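Local structure of lytic polysaccharide monooxygenase (Neurospora crassa, 4QI8) at residues P73-F78 / T202-P207; Y177-P182 / P207-F212. The protein probably cleaves cellulose chains oxidatively at a single copper site, using a reductant, in the manner of AA9 lytic polysaccharide monooxygenases. One frame throughout, in Å; residues are numbered along the deposited sequence. Where two conformers were deposited one is given.

Overall arrangement
Both contacts fasten the strand-poor C-terminal loop of the chain to the larger sheet of the sandwich. Contact 1 sets residues 202-207 against the start of strand 76-82, and contact 2 sets residues 207-212 against residues 177-182, which include the short edge strand 178-179. Their centres lie about 13 Å apart and they share Pro207, so one continuous run of loop passes from the first to the second. Lys101 of strand 99-104 bonds to the carbonyl oxygens of Pro207 and Pro209, tying both to this sheet. Contact 1 is nearer the active site: the side chain of Pro75 is about 13 Å from the copper, whereas contact 2 is plain surface packing remote from the copper centre.

Contact 1. Residues P73-F78 / T202-P207; sequences PGPMQF and TSYKNP
At the copper-side end of a sheet strand in the AA9 beta-sandwich, Pro75 and Gln77 of residues 73-78 receive Tyr204, Asn206 and Pro207 of the C-terminal loop. The primary amide of Gln77 uses both its ends. Its OE1 accepts a hydrogen bond from Asn206 ND2 at 2.9 Å, with an N-H...O angle of 153°; the donor lies in the carbonyl plane of Gln77, and the two amide planes are only 30° apart. On the other branch, Gln77 NE2 makes a weak hydrogen bond to Pro207 O at 3.3 Å, while Glu141 takes a further bond from the same NE2. With OE1 accepting and NE2 donating, the bonds to Asn206 and Glu141 probably set the amide's orientation. Beyond CG the Gln77 chain is extended (chi2 -163°), which carries the amide out from the strand to the loop. Asn206 is held as well: ND2 also bonds Glu105 O, and OD1 accepts from Gln106. Beside these polar bonds, Pro75 CG approaches Tyr204 OH to 3.5 Å and Tyr204 CE2 to 4.0 Å, the two side chains crossing at about a right angle. The hydroxyl of Tyr204 is bonded to Gly191 O, and its ring packs edge-to-face with Trp115. All five residues are buried, and the polar side-chain ends of Gln77, Tyr204 and Asn206 have hydrogen-bond partners. Such a long, irregular C-terminal loop packed along a beta-sandwich is characteristic of AA9 enzymes.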
loop_
_atom_site.group_PDB
_atom_site.type_symbol
_atom_site.label_atom_id
_atom_site.label_comp_id
_atom_site.label_asym_id
_atom_site.label_seq_id
_atom_site.Cartn_x
_atom_site.Cartn_y
_atom_site.Cartn_z
ATOM N N PRO A 73 5.551 -0.985 -14.857
ATOM C CA PRO A 73 6.445 0.037 -14.303
ATOM C C PRO A 73 5.699 0.990 -13.378
ATOM O O PRO A 73 4.607 1.454 -13.700
ATOM C CB PRO A 73 6.923 0.777 -15.547
ATOM C CG PRO A 73 5.777 0.651 -16.508
ATOM C CD PRO A 73 5.227 -0.728 -16.272
ATOM N N GLY A 74 6.304 1.297 -12.243
ATOM C CA GLY A 74 5.764 2.265 -11.324
ATOM C C GLY A 74 6.102 1.918 -9.893
ATOM O O GLY A 74 6.780 0.918 -9.626
ATOM N N PRO A 75 5.635 2.751 -8.958
ATOM C CA PRO A 75 6.057 2.622 -7.561
ATOM C C PRO A 75 5.201 1.705 -6.693
ATOM O O PRO A 75 3.973 1.704 -6.783
ATOM C CB PRO A 75 5.903 4.048 -7.037
ATOM C CG PRO A 75 4.739 4.567 -7.808
ATOM C CD PRO A 75 4.934 4.026 -9.194
ATOM N N MET A 76 5.879 0.950 -5.834
ATOM C CA MET A 76 5.248 0.429 -4.627
ATOM C C MET A 76 5.145 1.523 -3.574
ATOM O O MET A 76 6.074 2.325 -3.401
ATOM C CB MET A 76 6.067 -0.706 -4.017
ATOM C CG MET A 76 6.129 -1.959 -4.839
ATOM S SD MET A 76 4.525 -2.763 -5.096
ATOM C CE MET A 76 4.007 -3.061 -3.435
ATOM N N GLN A 77 4.044 1.520 -2.828
ATOM C CA GLN A 77 3.890 2.391 -1.661
ATOM C C GLN A 77 3.168 1.605 -0.570
ATOM O O GLN A 77 2.320 0.759 -0.865
ATOM C CB GLN A 77 3.131 3.680 -2.005
ATOM C CG GLN A 77 3.583 4.301 -3.313
ATOM C CD GLN A 77 3.182 5.752 -3.523
ATOM O OE1 GLN A 77 3.938 6.517 -4.116
ATOM N NE2 GLN A 77 1.997 6.132 -3.065
ATOM N N PHE A 78 3.509 1.889 0.685
ATOM C CA PHE A 78 2.878 1.241 1.834
ATOM C C PHE A 78 2.429 2.275 2.855
ATOM O O PHE A 78 3.141 3.247 3.128
ATOM C CB PHE A 78 3.841 0.250 2.516
ATOM C CG PHE A 78 4.202 -0.941 1.669
ATOM C CD1 PHE A 78 3.359 -2.044 1.604
ATOM C CD2 PHE A 78 5.380 -0.960 0.934
ATOM C CE1 PHE A 78 3.690 -3.132 0.832
ATOM C CE2 PHE A 78 5.698 -2.048 0.144
ATOM C CZ PHE A 78 4.852 -3.130 0.094
ATOM N N THR A 202 12.478 13.440 -15.611
ATOM C CA THR A 202 13.740 13.458 -14.885
ATOM C C THR A 202 13.506 13.525 -13.383
ATOM O O THR A 202 14.454 13.566 -12.601
ATOM C CB THR A 202 14.612 14.643 -15.313
ATOM O OG1 THR A 202 13.885 15.864 -15.139
ATOM C CG2 THR A 202 15.007 14.499 -16.771
ATOM N N SER A 203 12.238 13.506 -12.989
ATOM C CA SER A 203 11.846 13.457 -11.589
ATOM C C SER A 203 10.511 12.737 -11.528
ATOM O O SER A 203 9.880 12.515 -12.557
ATOM C CB SER A 203 11.710 14.863 -11.016
ATOM O OG SER A 203 10.716 15.587 -11.710
ATOM N N TYR A 204 10.098 12.360 -10.326
ATOM C CA TYR A 204 8.837 11.649 -10.136
ATOM C C TYR A 204 8.254 12.024 -8.781
ATOM O O TYR A 204 8.879 11.803 -7.747
ATOM C CB TYR A 204 9.004 10.115 -10.247
ATOM C CG TYR A 204 7.683 9.427 -9.974
ATOM C CD1 TYR A 204 6.654 9.515 -10.890
ATOM C CD2 TYR A 204 7.443 8.743 -8.783
ATOM C CE1 TYR A 204 5.419 8.943 -10.637
ATOM C CE2 TYR A 204 6.211 8.178 -8.519
ATOM C CZ TYR A 204 5.204 8.281 -9.446
ATOM O OH TYR A 204 3.981 7.747 -9.147
ATOM N N LYS A 205 7.052 12.592 -8.790
ATOM C CA LYS A 205 6.399 12.983 -7.553
ATOM C C LYS A 205 5.407 11.907 -7.119
ATOM O O LYS A 205 4.291 11.825 -7.631
ATOM C CB LYS A 205 5.655 14.303 -7.746
ATOM C CG LYS A 205 4.999 14.837 -6.479
ATOM C CD LYS A 205 6.017 15.093 -5.397
ATOM C CE LYS A 205 5.382 15.673 -4.143
ATOM N NZ LYS A 205 6.410 15.786 -3.070
ATOM N N ASN A 206 5.801 11.069 -6.164
ATOM C CA ASN A 206 4.879 10.055 -5.665
ATOM C C ASN A 206 3.599 10.706 -5.173
ATOM O O ASN A 206 3.648 11.730 -4.494
ATOM C CB ASN A 206 5.478 9.308 -4.483
ATOM C CG ASN A 206 6.723 8.548 -4.847
ATOM O OD1 ASN A 206 7.810 9.120 -4.918
ATOM N ND2 ASN A 206 6.578 7.249 -5.091
ATOM N N PRO A 207 2.444 10.088 -5.443
ATOM C CA PRO A 207 1.216 10.643 -4.887
ATOM C C PRO A 207 1.123 10.352 -3.397
ATOM O O PRO A 207 1.739 9.417 -2.867
ATOM C CB PRO A 207 0.118 9.932 -5.686
ATOM C CG PRO A 207 0.713 8.616 -6.001
ATOM C CD PRO A 207 2.181 8.885 -6.245
#

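Contact 2. Residues Y177-P182 / P207-F212; sequences YKVSFP and PGPSVF
Tyr177 presents one face of its ring to the edge of Phe212, an edge-to-face (T-shaped) pair with centroids 5.7 Å apart and planes at 87°. The base of Phe212 takes part too, its CB lying 3.9 Å from Tyr177 CD1. With chi1 at 170°, Phe212 CG lies opposite its backbone N, which brings the ring rim against the tyrosine face. The edge of the Tyr177 ring serves polar neighbours instead: Ser210 O lies near the ring plane, 3.6 Å from Tyr177 CD1. One water donates to both Tyr177 O and Ser210 O, bridging the backbones, and another links Tyr177 OH, at 3.0 Å, to Val211 O, at 2.9 Å. Replacing the tyrosine with an alanine would probably leave the rim of Phe212 without its aromatic face and the water on Val211 O without its hydroxyl mate. Further along, the methyls of Val179 rest on the CG-CD side of the Pro209 ring, Val179 CG1 3.7 Å from Pro209 CG, and that same ring carbon sits 3.4 Å from Tyr177 O. Pro209 also touches Tyr79, while backbone bonds join Val179 to Trp99 and Phe212 to Lys101, so both segments bond to the same edge of strand 99-104. With apolar packing and water bridges instead of direct hydrogen bonds, this is a C-terminal loop laid beside the edge strand of the AA9 beta-sandwich, at its surface.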
loop_
_atom_site.group_PDB
_atom_site.type_symbol
_atom_site.label_atom_id
_atom_site.label_comp_id
_atom_site.label_asym_id
_atom_site.label_seq_id
_atom_site.Cartn_x
_atom_site.Cartn_y
_atom_site.Cartn_z
ATOM N N TYR A 177 0.784 14.074 8.023
ATOM C CA TYR A 177 1.136 12.762 7.498
ATOM C C TYR A 177 -0.080 11.914 7.185
ATOM O O TYR A 177 -0.002 11.028 6.345
ATOM C CB TYR A 177 2.055 12.018 8.473
ATOM C CG TYR A 177 3.435 12.638 8.559
ATOM C CD1 TYR A 177 4.419 12.308 7.642
ATOM C CD2 TYR A 177 3.736 13.576 9.532
ATOM C CE1 TYR A 177 5.682 12.895 7.696
ATOM C CE2 TYR A 177 4.990 14.159 9.599
ATOM C CZ TYR A 177 5.953 13.827 8.674
ATOM O OH TYR A 177 7.198 14.423 8.754
ATOM N N LYS A 178 -1.188 12.160 7.874
ATOM C CA LYS A 178 -2.342 11.276 7.766
ATOM C C LYS A 178 -3.336 11.714 6.712
ATOM O O LYS A 178 -3.721 12.892 6.652
ATOM C CB LYS A 178 -3.059 11.146 9.100
ATOM C CG LYS A 178 -2.273 10.360 10.120
ATOM C CD LYS A 178 -3.100 10.106 11.350
ATOM C CE LYS A 178 -2.263 10.192 12.599
ATOM N NZ LYS A 178 -3.126 10.162 13.804
ATOM N N VAL A 179 -3.774 10.746 5.912
ATOM C CA VAL A 179 -4.689 10.986 4.815
ATOM C C VAL A 179 -5.792 9.931 4.798
ATOM O O VAL A 179 -5.736 8.933 5.514
ATOM C CB VAL A 179 -3.948 10.996 3.459
ATOM C CG1 VAL A 179 -2.897 12.111 3.462
ATOM C CG2 VAL A 179 -3.323 9.642 3.142
ATOM N N SER A 180 -6.794 10.175 3.964
ATOM C CA SER A 180 -7.897 9.242 3.802
ATOM C C SER A 180 -7.846 8.571 2.433
ATOM O O SER A 180 -7.292 9.115 1.471
ATOM C CB SER A 180 -9.232 9.967 3.976
ATOM O OG SER A 180 -9.443 10.910 2.944
ATOM N N PHE A 181 -8.442 7.386 2.364
ATOM C CA PHE A 181 -8.665 6.693 1.097
ATOM C C PHE A 181 -10.126 6.282 1.024
ATOM O O PHE A 181 -10.584 5.555 1.889
ATOM C CB PHE A 181 -7.795 5.444 0.977
ATOM C CG PHE A 181 -6.351 5.752 0.721
ATOM C CD1 PHE A 181 -5.942 6.217 -0.513
ATOM C CD2 PHE A 181 -5.409 5.622 1.717
ATOM C CE1 PHE A 181 -4.614 6.540 -0.754
ATOM C CE2 PHE A 181 -4.075 5.933 1.470
ATOM C CZ PHE A 181 -3.684 6.394 0.239
ATOM N N PRO A 182 -10.873 6.752 0.019
ATOM C CA PRO A 182 -10.483 7.757 -0.974
ATOM C C PRO A 182 -10.282 9.135 -0.329
ATOM O O PRO A 182 -10.760 9.383 0.780
ATOM C CB PRO A 182 -11.654 7.752 -1.957
ATOM C CG PRO A 182 -12.823 7.322 -1.136
ATOM C CD PRO A 182 -12.289 6.354 -0.130
ATOM N N PRO A 207 2.444 10.088 -5.443
ATOM C CA PRO A 207 1.216 10.643 -4.887
ATOM C C PRO A 207 1.123 10.352 -3.397
ATOM O O PRO A 207 1.739 9.417 -2.867
ATOM C CB PRO A 207 0.118 9.932 -5.686
ATOM C CG PRO A 207 0.713 8.616 -6.001
ATOM C CD PRO A 207 2.181 8.885 -6.245
ATOM N N GLY A 208 0.352 11.188 -2.724
ATOM C CA GLY A 208 0.120 11.039 -1.309
ATOM C C GLY A 208 1.064 11.859 -0.447
ATOM O O GLY A 208 1.892 12.630 -0.938
ATOM N N PRO A 209 0.959 11.665 0.866
ATOM C CA PRO A 209 1.711 12.453 1.838
ATOM C C PRO A 209 3.164 12.050 1.899
ATOM O O PRO A 209 3.588 11.074 1.285
ATOM C CB PRO A 209 0.996 12.136 3.150
ATOM C CG PRO A 209 0.482 10.737 2.950
ATOM C CD PRO A 209 0.047 10.703 1.516
ATOM N N SER A 210 3.920 12.830 2.648
ATOM C CA SER A 210 5.313 12.525 2.913
ATOM C C SER A 210 5.465 11.202 3.654
ATOM O O SER A 210 4.576 10.797 4.383
ATOM C CB SER A 210 5.912 13.644 3.760
ATOM O OG SER A 210 5.763 14.906 3.127
ATOM N N VAL A 211 6.609 10.543 3.479
ATOM C CA VAL A 211 6.920 9.324 4.220
ATOM C C VAL A 211 7.228 9.673 5.668
ATOM O O VAL A 211 8.086 10.496 5.970
ATOM C CB VAL A 211 8.109 8.557 3.596
ATOM C CG1 VAL A 211 8.483 7.332 4.435
ATOM C CG2 VAL A 211 7.781 8.134 2.159
ATOM N N PHE A 212 6.522 9.017 6.569
ATOM C CA PHE A 212 6.768 9.162 7.985
ATOM C C PHE A 212 7.937 8.287 8.405
ATOM O O PHE A 212 7.963 7.099 8.099
ATOM C CB PHE A 212 5.527 8.755 8.770
ATOM C CG PHE A 212 5.783 8.654 10.232
ATOM C CD1 PHE A 212 5.737 9.776 11.031
ATOM C CD2 PHE A 212 6.136 7.441 10.807
ATOM C CE1 PHE A 212 6.017 9.692 12.383
ATOM C CE2 PHE A 212 6.415 7.351 12.155
ATOM C CZ PHE A 212 6.349 8.472 12.943
HETATM O O HOH W 1 2.392 9.907 5.812
HETATM O O HOH W 2 9.067 13.152 6.773
#